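Local coordinates for electron transfer flavoprotein, beta subunit (Thermotoga maritima, PDB 7KOE) that binds flavin-adenine dinucleotide and probably transfers electrons as the beta subunit of an electron transfer flavoprotein, at residues Lys19-Thr24 against Lys133-Gly138; Ile29-Asn34 against Pro248-Gly253; Ala84-Leu89 against Pro208-Ala213. All blocks are in the same frame, centred on the assembly; numbering follows the deposited sequence.

Contact 1 (Lys19-Thr24 against Lys133-Gly138); sequences KQVPDT and KQAVDG. With FAD (flavin-adenine dinucleotide), chain I.
Lys19 reaches across to Asp137 and runs past the FAD adenine on the way. Lys19 CB lies beside the adenine, 3.7 Å from FAD N7A. CG continues past FAD N7A and C5A. Lys19 CD sits 3.4 Å from FAD N7A and also touches the methyl of Ala135. CE comes up to the carboxylate of Asp137. Lys19 NZ ends the chain in a salt bridge, 2.9 Å from Asp137 OD1, although the hydrogen bond within it is weak. The chain spans this path because it is extended, with CG anti to the backbone N (chi1 -167°).

Apolar atoms also pack on the Asp137 carboxylate. OD1 lies near CG2 of Val21, and Asp137 OD2 lies 3.4 Å from CD of Pro22. Further along, CG1 of Val21 meets CB of Val136, the two side chains crossing at about a right angle. Thr24 continues the contact, with its OG1 and CG2 against CG1 of Val136.

Ala135 N donates a nearly straight hydrogen bond to FAD O1A, 3.2 Å long with an N-H...O angle of 164°. Strand 13-22 and the loop after the parallel strand 128-132 form part of the FAD-binding pocket, at the ends of neighbouring strands in the HUP-type alpha/beta fold.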
loop_
_atom_site.group_PDB
_atom_site.type_symbol
_atom_site.label_atom_id
_atom_site.label_comp_id
_atom_site.label_asym_id
_atom_site.label_seq_id
_atom_site.Cartn_x
_atom_site.Cartn_y
_atom_site.Cartn_z
ATOM N N LYS A 19 0.197 14.223 -39.037
ATOM C CA LYS A 19 -0.190 14.088 -37.643
ATOM C C LYS A 19 0.718 13.082 -36.960
ATOM O O LYS A 19 0.952 11.993 -37.491
ATOM C CB LYS A 19 -1.645 13.647 -37.511
ATOM C CG LYS A 19 -2.195 13.785 -36.112
ATOM C CD LYS A 19 -3.408 12.921 -35.918
ATOM C CE LYS A 19 -3.857 12.913 -34.480
ATOM N NZ LYS A 19 -4.828 11.822 -34.242
ATOM N N GLN A 20 1.221 13.444 -35.787
ATOM C CA GLN A 20 2.005 12.513 -34.993
ATOM C C GLN A 20 1.079 11.514 -34.321
ATOM O O GLN A 20 0.202 11.892 -33.542
ATOM C CB GLN A 20 2.830 13.260 -33.957
ATOM C CG GLN A 20 3.964 12.442 -33.412
ATOM C CD GLN A 20 4.492 12.984 -32.117
ATOM O OE1 GLN A 20 3.744 13.529 -31.311
ATOM N NE2 GLN A 20 5.791 12.838 -31.905
ATOM N N VAL A 21 1.277 10.238 -34.622
ATOM C CA VAL A 21 0.366 9.172 -34.225
ATOM C C VAL A 21 1.193 8.163 -33.439
ATOM O O VAL A 21 2.356 7.936 -33.790
ATOM C CB VAL A 21 -0.307 8.561 -35.469
ATOM C CG1 VAL A 21 -1.031 7.269 -35.167
ATOM C CG2 VAL A 21 -1.262 9.555 -36.084
ATOM N N PRO A 22 0.679 7.588 -32.350
ATOM C CA PRO A 22 1.400 6.497 -31.683
ATOM C C PRO A 22 1.522 5.278 -32.585
ATOM O O PRO A 22 0.703 5.054 -33.474
ATOM C CB PRO A 22 0.532 6.195 -30.459
ATOM C CG PRO A 22 -0.251 7.428 -30.236
ATOM C CD PRO A 22 -0.494 8.024 -31.578
ATOM N N ASP A 23 2.570 4.489 -32.358
ATOM C CA ASP A 23 2.796 3.330 -33.209
ATOM C C ASP A 23 1.798 2.238 -32.867
ATOM O O ASP A 23 2.044 1.407 -31.988
ATOM C CB ASP A 23 4.225 2.812 -33.071
ATOM C CG ASP A 23 4.532 1.699 -34.050
ATOM O OD1 ASP A 23 4.963 1.997 -35.181
ATOM O OD2 ASP A 23 4.338 0.521 -33.690
ATOM N N THR A 24 0.670 2.233 -33.575
ATOM C CA THR A 24 -0.458 1.373 -33.249
ATOM C C THR A 24 -0.245 -0.082 -33.628
ATOM O O THR A 24 -1.083 -0.917 -33.275
ATOM C CB THR A 24 -1.705 1.894 -33.939
ATOM O OG1 THR A 24 -1.427 2.013 -35.337
ATOM C CG2 THR A 24 -2.084 3.245 -33.373
ATOM N N LYS A 133 -5.312 9.570 -45.500
ATOM C CA LYS A 133 -6.677 9.062 -45.520
ATOM C C LYS A 133 -7.260 9.020 -44.116
ATOM O O LYS A 133 -8.427 9.365 -43.904
ATOM C CB LYS A 133 -6.707 7.681 -46.173
ATOM C CG LYS A 133 -8.089 7.112 -46.360
ATOM C CD LYS A 133 -8.301 5.888 -45.491
ATOM C CE LYS A 133 -9.734 5.410 -45.572
ATOM N NZ LYS A 133 -9.981 4.205 -44.736
ATOM N N GLN A 134 -6.447 8.637 -43.140
ATOM C CA GLN A 134 -6.880 8.535 -41.761
ATOM C C GLN A 134 -5.671 8.677 -40.857
ATOM O O GLN A 134 -4.576 8.228 -41.194
ATOM C CB GLN A 134 -7.550 7.190 -41.477
ATOM C CG GLN A 134 -9.048 7.168 -41.561
ATOM C CD GLN A 134 -9.592 5.799 -41.253
ATOM O OE1 GLN A 134 -8.846 4.901 -40.875
ATOM N NE2 GLN A 134 -10.894 5.626 -41.417
ATOM N N ALA A 135 -5.878 9.287 -39.699
ATOM C CA ALA A 135 -4.992 9.022 -38.581
ATOM C C ALA A 135 -5.342 7.660 -38.010
ATOM O O ALA A 135 -6.359 7.069 -38.366
ATOM C CB ALA A 135 -5.124 10.096 -37.510
ATOM N N VAL A 136 -4.498 7.143 -37.125
ATOM C CA VAL A 136 -4.834 5.843 -36.566
ATOM C C VAL A 136 -5.384 5.974 -35.149
ATOM O O VAL A 136 -6.235 5.170 -34.747
ATOM C CB VAL A 136 -3.634 4.885 -36.613
ATOM C CG1 VAL A 136 -4.109 3.457 -36.442
ATOM C CG2 VAL A 136 -2.891 5.027 -37.911
ATOM N N ASP A 137 -4.981 6.995 -34.402
ATOM C CA ASP A 137 -5.628 7.303 -33.134
ATOM C C ASP A 137 -6.840 8.184 -33.415
ATOM O O ASP A 137 -6.698 9.341 -33.827
ATOM C CB ASP A 137 -4.655 7.980 -32.169
ATOM C CG ASP A 137 -3.844 9.068 -32.825
ATOM O OD1 ASP A 137 -3.810 9.095 -34.067
ATOM O OD2 ASP A 137 -3.259 9.905 -32.103
ATOM N N GLY A 138 -8.031 7.637 -33.205
ATOM C CA GLY A 138 -9.233 8.328 -33.620
ATOM C C GLY A 138 -9.325 8.394 -35.128
ATOM O O GLY A 138 -9.236 9.470 -35.718
HETATM P PA FAD I . -7.886 12.363 -39.441
HETATM O O1A FAD I . -8.502 11.088 -39.900
HETATM O O2A FAD I . -8.672 13.622 -39.560
HETATM O O5B FAD I . -6.475 12.563 -40.165
HETATM C C5B FAD I . -6.481 12.801 -41.590
HETATM C C4B FAD I . -5.252 13.587 -41.970
HETATM O O4B FAD I . -5.409 14.961 -41.537
HETATM C C3B FAD I . -3.935 13.149 -41.326
HETATM O O3B FAD I . -3.335 12.071 -42.032
HETATM C C2B FAD I . -3.114 14.431 -41.470
HETATM O O2B FAD I . -2.606 14.607 -42.773
HETATM C C1B FAD I . -4.163 15.486 -41.136
HETATM N N9A FAD I . -4.226 15.775 -39.716
HETATM C C8A FAD I . -4.924 15.102 -38.754
HETATM N N7A FAD I . -4.758 15.612 -37.558
HETATM C C5A FAD I . -3.892 16.680 -37.750
HETATM C C6A FAD I . -3.327 17.620 -36.870
HETATM N N6A FAD I . -3.553 17.638 -35.561
HETATM N N1A FAD I . -2.498 18.548 -37.403
HETATM C C2A FAD I . -2.269 18.523 -38.720
HETATM N N3A FAD I . -2.746 17.692 -39.641
HETATM C C4A FAD I . -3.559 16.785 -39.080
HETATM N N1 FAD I . -12.541 14.053 -33.370
HETATM C C2 FAD I . -13.661 14.154 -34.114
HETATM O O2 FAD I . -13.861 15.139 -34.821
HETATM N N3 FAD I . -14.608 13.186 -34.123
HETATM C C4 FAD I . -14.484 12.045 -33.372
HETATM O O4 FAD I . -15.361 11.197 -33.410
HETATM C C4X FAD I . -13.336 11.900 -32.581
HETATM N N5 FAD I . -13.206 10.818 -31.860
HETATM C C5X FAD I . -12.076 10.706 -31.095
HETATM C C6 FAD I . -11.919 9.552 -30.308
HETATM C C7 FAD I . -10.814 9.371 -29.515
HETATM C C7M FAD I . -10.678 8.122 -28.682
HETATM C C8 FAD I . -9.808 10.364 -29.489
HETATM C C8M FAD I . -8.585 10.187 -28.628
HETATM C C9 FAD I . -9.949 11.499 -30.258
HETATM C C9A FAD I . -11.076 11.695 -31.071
HETATM N N10 FAD I . -11.250 12.829 -31.856
HETATM C C10 FAD I . -12.381 12.975 -32.634
HETATM C "C1'" FAD I . -10.223 13.885 -31.856
HETATM C "C2'" FAD I . -9.641 14.118 -33.236
HETATM O "O2'" FAD I . -8.728 13.080 -33.555
HETATM C "C3'" FAD I . -8.904 15.456 -33.310
HETATM O "O3'" FAD I . -9.860 16.500 -33.427
HETATM C "C4'" FAD I . -7.905 15.539 -34.466
HETATM O "O4'" FAD I . -7.643 16.905 -34.795
HETATM C "C5'" FAD I . -8.389 14.818 -35.701
HETATM O "O5'" FAD I . -7.600 13.618 -35.903
HETATM P P FAD I . -8.291 12.337 -36.563
HETATM O O1P FAD I . -8.072 11.151 -35.686
HETATM O O2P FAD I . -9.691 12.711 -36.909
HETATM O O3P FAD I . -7.450 12.184 -37.913
#

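Contact 2 (Ile29-Asn34 against Pro248-Gly253); sequences IDRKTN and PPARKG
Arg31 reaches from a beta hairpin to the backbone of Pro248. The hairpin pairs strands 28-30 and 35-37, and residues 31-34 form its connecting loop. The facing segment, 248-253, has no regular structure and lies in the linker between strand 241-246 and helix 265-274.

The first shell centres on the guanidinium of Arg31. Arg31 NH1 donates a hydrogen bond to Pro248 O, 2.8 Å away, with an N-H...O angle of 165°. The acceptor lies in the guanidinium plane, but NH1 stands above the plane of the Pro248 carbonyl. Arg31 NH2 comes within 2.7 Å of Pro249 O, so two successive carbonyls face this one side chain. Ala250 N sits over one face of the guanidinium, offset toward its rim. The opposite face has CG2 of Ile29, also near the rim. The group therefore lies between the linker backbone and a side chain of its own hairpin.

Next come the parts that set this geometry. The Arg31 chain bends at chi2 (-63°), which folds it round toward the linker. Ile247, just before the linker segment, packs against Ile29, Arg31 and Asn34 and extends the contact toward strand 241-246.

The outer shell belongs to another chain, that of electron transfer flavoprotein. Asn146 of that chain packs on both Ile29 and Pro248. The guanidinium of Arg251 points away from the hairpin and is hydrogen-bonded to Ser290 O of the same neighbouring chain. Hairpin and linker thus both touch the partner subunit, at the surface of this chain and away from the FAD site.

On the hairpin side, the apolar contact is made by the end of Ile29: its CD1 touches Pro248 CD at 3.7 Å.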
loop_
_atom_site.group_PDB
_atom_site.type_symbol
_atom_site.label_atom_id
_atom_site.label_comp_id
_atom_site.label_asym_id
_atom_site.label_seq_id
_atom_site.Cartn_x
_atom_site.Cartn_y
_atom_site.Cartn_z
ATOM N N ILE A 29 -3.910 -4.334 -26.801
ATOM C CA ILE A 29 -4.920 -4.460 -25.761
ATOM C C ILE A 29 -4.396 -5.426 -24.710
ATOM O O ILE A 29 -4.052 -6.573 -25.024
ATOM C CB ILE A 29 -6.261 -4.937 -26.337
ATOM C CG1 ILE A 29 -6.962 -3.800 -27.075
ATOM C CG2 ILE A 29 -7.164 -5.475 -25.245
ATOM C CD1 ILE A 29 -8.244 -4.218 -27.747
ATOM N N ASP A 30 -4.315 -4.961 -23.471
ATOM C CA ASP A 30 -4.029 -5.812 -22.328
ATOM C C ASP A 30 -5.351 -6.134 -21.646
ATOM O O ASP A 30 -6.018 -5.234 -21.126
ATOM C CB ASP A 30 -3.068 -5.124 -21.361
ATOM C CG ASP A 30 -2.516 -6.069 -20.317
ATOM O OD1 ASP A 30 -2.584 -7.298 -20.528
ATOM O OD2 ASP A 30 -2.011 -5.581 -19.284
ATOM N N ARG A 31 -5.731 -7.414 -21.658
ATOM C CA ARG A 31 -7.040 -7.811 -21.155
ATOM C C ARG A 31 -7.139 -7.737 -19.638
ATOM O O ARG A 31 -8.244 -7.563 -19.113
ATOM C CB ARG A 31 -7.370 -9.231 -21.615
ATOM C CG ARG A 31 -7.769 -9.340 -23.074
ATOM C CD ARG A 31 -9.043 -8.568 -23.360
ATOM N NE ARG A 31 -9.260 -8.408 -24.794
ATOM C CZ ARG A 31 -10.201 -7.635 -25.322
ATOM N NH1 ARG A 31 -11.016 -6.952 -24.533
ATOM N NH2 ARG A 31 -10.326 -7.544 -26.637
ATOM N N LYS A 32 -6.020 -7.852 -18.923
ATOM C CA LYS A 32 -6.096 -7.982 -17.473
ATOM C C LYS A 32 -6.226 -6.627 -16.793
ATOM O O LYS A 32 -6.848 -6.520 -15.730
ATOM C CB LYS A 32 -4.882 -8.756 -16.959
ATOM C CG LYS A 32 -4.747 -10.185 -17.525
ATOM C CD LYS A 32 -5.791 -11.163 -16.955
ATOM C CE LYS A 32 -6.961 -11.450 -17.912
ATOM N NZ LYS A 32 -7.927 -12.426 -17.341
ATOM N N THR A 33 -5.659 -5.584 -17.382
ATOM C CA THR A 33 -5.958 -4.241 -16.918
ATOM C C THR A 33 -7.107 -3.601 -17.681
ATOM O O THR A 33 -7.589 -2.544 -17.255
ATOM C CB THR A 33 -4.723 -3.344 -17.011
ATOM O OG1 THR A 33 -5.025 -2.066 -16.440
ATOM C CG2 THR A 33 -4.304 -3.156 -18.452
ATOM N N ASN A 34 -7.557 -4.238 -18.774
ATOM C CA ASN A 34 -8.638 -3.757 -19.643
ATOM C C ASN A 34 -8.370 -2.342 -20.152
ATOM O O ASN A 34 -9.210 -1.448 -20.048
ATOM C CB ASN A 34 -10.002 -3.844 -18.950
ATOM C CG ASN A 34 -10.570 -5.248 -18.955
ATOM O OD1 ASN A 34 -10.452 -5.980 -17.973
ATOM N ND2 ASN A 34 -11.185 -5.632 -20.065
ATOM N N PRO A 248 -12.755 -2.826 -26.547
ATOM C CA PRO A 248 -13.814 -3.747 -26.972
ATOM C C PRO A 248 -13.809 -5.036 -26.137
ATOM O O PRO A 248 -13.029 -5.125 -25.205
ATOM C CB PRO A 248 -13.457 -4.088 -28.428
ATOM C CG PRO A 248 -12.382 -3.090 -28.812
ATOM C CD PRO A 248 -11.667 -2.763 -27.519
ATOM N N PRO A 249 -14.664 -6.034 -26.454
ATOM C CA PRO A 249 -14.710 -7.293 -25.706
ATOM C C PRO A 249 -13.703 -8.316 -26.254
ATOM O O PRO A 249 -12.933 -7.968 -27.133
ATOM C CB PRO A 249 -16.139 -7.775 -25.986
ATOM C CG PRO A 249 -16.404 -7.310 -27.402
ATOM C CD PRO A 249 -15.651 -6.001 -27.538
ATOM N N ALA A 250 -13.739 -9.543 -25.725
ATOM C CA ALA A 250 -12.821 -10.618 -26.168
ATOM C C ALA A 250 -13.492 -11.453 -27.265
ATOM O O ALA A 250 -13.589 -12.684 -27.096
ATOM C CB ALA A 250 -12.422 -11.472 -24.989
ATOM N N ARG A 251 -13.937 -10.794 -28.341
ATOM C CA ARG A 251 -14.607 -11.484 -29.478
ATOM C C ARG A 251 -15.725 -12.384 -28.941
ATOM O O ARG A 251 -16.558 -11.887 -28.157
ATOM C CB ARG A 251 -13.588 -12.290 -30.291
ATOM C CG ARG A 251 -13.368 -11.770 -31.704
ATOM C CD ARG A 251 -13.518 -12.859 -32.750
ATOM N NE ARG A 251 -14.487 -12.510 -33.779
ATOM C CZ ARG A 251 -14.516 -11.348 -34.422
ATOM N NH1 ARG A 251 -13.623 -10.414 -34.142
ATOM N NH2 ARG A 251 -15.436 -11.124 -35.343
ATOM N N LYS A 252 -15.733 -13.656 -29.353
ATOM C CA LYS A 252 -16.766 -14.627 -28.903
ATOM C C LYS A 252 -16.291 -16.050 -29.220
ATOM O O LYS A 252 -16.077 -16.349 -30.412
ATOM C CB LYS A 252 -18.108 -14.331 -29.580
ATOM C CG LYS A 252 -19.312 -14.289 -28.648
ATOM C CD LYS A 252 -20.349 -13.262 -29.054
ATOM C CE LYS A 252 -19.981 -12.517 -30.319
ATOM N NZ LYS A 252 -18.781 -11.668 -30.126
ATOM N N GLY A 253 -16.135 -16.885 -28.188
ATOM C CA GLY A 253 -15.682 -18.278 -28.368
ATOM C C GLY A 253 -16.532 -19.018 -29.388
ATOM O O GLY A 253 -17.770 -19.006 -29.245
#

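Contact 3 (Ala84-Leu89 against Pro208-Ala213); sequences AIAFGL and PNLIRA
Arg212 lays its guanidinium over Ile85. The methyl CG2 of Ile85 sits below one face of the group, offset toward the rim, and is 3.4 Å from Arg212 NH1. At the edge of the same group, Arg212 NH1 donates a hydrogen bond to Leu89 O, 2.7 Å long with an N-H...O angle of 164°. NH1 lies nearly along the C=O axis, and the oxygen is in the guanidinium plane. Arg212 NH2 adds a weak bond to Leu89 O at 3.3 Å and another to Asp90 O. CG swings beside the carbonyl carbon, opposite N (chi1 -172°), and the side chain then runs straight out to NE. An alanine here is likely to leave Leu89 O without these two donors and the methyl of Ile85 without its flat cover.

Beside the arginine contact the backbones come close, and small residues make this possible. The CA atoms of Ala86 and Leu210 are only 4.5 Å apart. Ala86 CB and Ala213 CB meet at 3.9 Å, and CD1 of Leu210 also touches the Ala86 methyl. Asn209 covers the turn. Asn209 CB lies 3.4 Å from Ala86 O, and its OD1 rests near CA of Gly88, while its ND2 is hydrogen-bonded to Asp206.

Gly88 has positive phi (108°) and ends a type I turn from Ile85. A CB there would jam against the preceding carbonyl oxygen and come close to Asn209 ND2. The contact joins the end of helix 78-85, and the turn leading into strand 91-95, to helix 207-214. This is buried helix-to-turn packing at the flank of the alpha/beta fold.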
loop_
_atom_site.group_PDB
_atom_site.type_symbol
_atom_site.label_atom_id
_atom_site.label_comp_id
_atom_site.label_asym_id
_atom_site.label_seq_id
_atom_site.Cartn_x
_atom_site.Cartn_y
_atom_site.Cartn_z
ATOM N N ALA A 84 9.587 14.675 -41.291
ATOM C CA ALA A 84 9.047 15.042 -42.590
ATOM C C ALA A 84 10.055 15.810 -43.429
ATOM O O ALA A 84 9.973 15.787 -44.659
ATOM C CB ALA A 84 7.782 15.873 -42.406
ATOM N N ILE A 85 11.005 16.495 -42.790
ATOM C CA ILE A 85 12.057 17.190 -43.519
ATOM C C ILE A 85 13.077 16.199 -44.066
ATOM O O ILE A 85 13.777 16.498 -45.042
ATOM C CB ILE A 85 12.679 18.258 -42.595
ATOM C CG1 ILE A 85 11.582 19.150 -42.033
ATOM C CG2 ILE A 85 13.641 19.169 -43.322
ATOM C CD1 ILE A 85 10.791 19.878 -43.092
ATOM N N ALA A 86 13.137 14.991 -43.498
ATOM C CA ALA A 86 14.003 13.940 -44.020
ATOM C C ALA A 86 13.589 13.474 -45.409
ATOM O O ALA A 86 14.418 12.915 -46.131
ATOM C CB ALA A 86 14.017 12.752 -43.063
ATOM N N PHE A 87 12.338 13.706 -45.807
ATOM C CA PHE A 87 11.892 13.410 -47.160
ATOM C C PHE A 87 12.453 14.374 -48.195
ATOM O O PHE A 87 12.351 14.092 -49.391
ATOM C CB PHE A 87 10.369 13.441 -47.221
ATOM C CG PHE A 87 9.719 12.199 -46.712
ATOM C CD1 PHE A 87 9.468 11.141 -47.562
ATOM C CD2 PHE A 87 9.355 12.090 -45.386
ATOM C CE1 PHE A 87 8.865 9.994 -47.095
ATOM C CE2 PHE A 87 8.754 10.946 -44.915
ATOM C CZ PHE A 87 8.508 9.898 -45.773
ATOM N N GLY A 88 13.031 15.485 -47.777
ATOM C CA GLY A 88 13.546 16.479 -48.682
ATOM C C GLY A 88 12.735 17.743 -48.753
ATOM O O GLY A 88 12.934 18.530 -49.684
ATOM N N LEU A 89 11.843 17.972 -47.800
ATOM C CA LEU A 89 10.899 19.070 -47.853
ATOM C C LEU A 89 11.580 20.376 -47.460
ATOM O O LEU A 89 12.662 20.386 -46.872
ATOM C CB LEU A 89 9.720 18.787 -46.928
ATOM C CG LEU A 89 8.495 18.080 -47.505
ATOM C CD1 LEU A 89 8.779 16.703 -48.069
ATOM C CD2 LEU A 89 7.455 17.988 -46.432
ATOM N N PRO A 208 22.048 13.483 -46.573
ATOM C CA PRO A 208 22.025 14.958 -46.565
ATOM C C PRO A 208 20.673 15.566 -46.232
ATOM O O PRO A 208 20.634 16.701 -45.747
ATOM C CB PRO A 208 22.460 15.320 -47.988
ATOM C CG PRO A 208 23.291 14.209 -48.394
ATOM C CD PRO A 208 22.592 13.013 -47.865
ATOM N N ASN A 209 19.576 14.850 -46.458
ATOM C CA ASN A 209 18.275 15.304 -45.994
ATOM C C ASN A 209 17.994 14.886 -44.563
ATOM O O ASN A 209 17.338 15.632 -43.833
ATOM C CB ASN A 209 17.171 14.770 -46.906
ATOM C CG ASN A 209 17.045 15.565 -48.178
ATOM O OD1 ASN A 209 17.034 16.794 -48.157
ATOM N ND2 ASN A 209 16.959 14.869 -49.302
ATOM N N LEU A 210 18.478 13.714 -44.145
ATOM C CA LEU A 210 18.263 13.269 -42.772
ATOM C C LEU A 210 19.119 14.058 -41.793
ATOM O O LEU A 210 18.668 14.377 -40.689
ATOM C CB LEU A 210 18.555 11.775 -42.654
ATOM C CG LEU A 210 18.445 11.158 -41.263
ATOM C CD1 LEU A 210 17.014 10.785 -40.956
ATOM C CD2 LEU A 210 19.332 9.958 -41.151
ATOM N N ILE A 211 20.353 14.384 -42.180
ATOM C CA ILE A 211 21.208 15.220 -41.342
ATOM C C ILE A 211 20.635 16.624 -41.243
ATOM O O ILE A 211 20.601 17.215 -40.158
ATOM C CB ILE A 211 22.648 15.206 -41.889
ATOM C CG1 ILE A 211 23.345 13.927 -41.443
ATOM C CG2 ILE A 211 23.439 16.432 -41.479
ATOM C CD1 ILE A 211 24.563 13.608 -42.221
ATOM N N ARG A 212 20.117 17.152 -42.357
ATOM C CA ARG A 212 19.403 18.424 -42.333
ATOM C C ARG A 212 18.125 18.335 -41.508
ATOM O O ARG A 212 17.718 19.320 -40.887
ATOM C CB ARG A 212 19.080 18.868 -43.759
ATOM C CG ARG A 212 18.510 20.267 -43.854
ATOM C CD ARG A 212 17.940 20.577 -45.215
ATOM N NE ARG A 212 16.894 21.585 -45.100
ATOM C CZ ARG A 212 15.642 21.407 -45.500
ATOM N NH1 ARG A 212 15.288 20.267 -46.070
ATOM N NH2 ARG A 212 14.753 22.375 -45.346
ATOM N N ALA A 213 17.498 17.160 -41.468
ATOM C CA ALA A 213 16.304 16.974 -40.654
ATOM C C ALA A 213 16.616 16.995 -39.166
ATOM O O ALA A 213 15.757 17.369 -38.362
ATOM C CB ALA A 213 15.628 15.659 -41.021
#

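How the contacts relate
Contacts 1 and 3 both belong to the main alpha/beta fold, with centres about 22 Å apart. Both involve the same mixed sheet: contact 1 lies at the ends of strands 13-22 and 128-132, and contact 3 packs helix 207-214 on the turn before strand 91-95. The centre of contact 2 is about 22 Å from that of contact 1 and about 41 Å from that of contact 3. In sequence, the order is 19-24, 29-34, 84-89, 133-138, 208-213, 248-253. Contact 1 crosses both others, and contact 3 falls between the segments of contact 2. FAD lies at contact 1; contact 3 packs the same alpha/beta domain, and contact 2 joins the hairpin to the linker leading to helix 265-274.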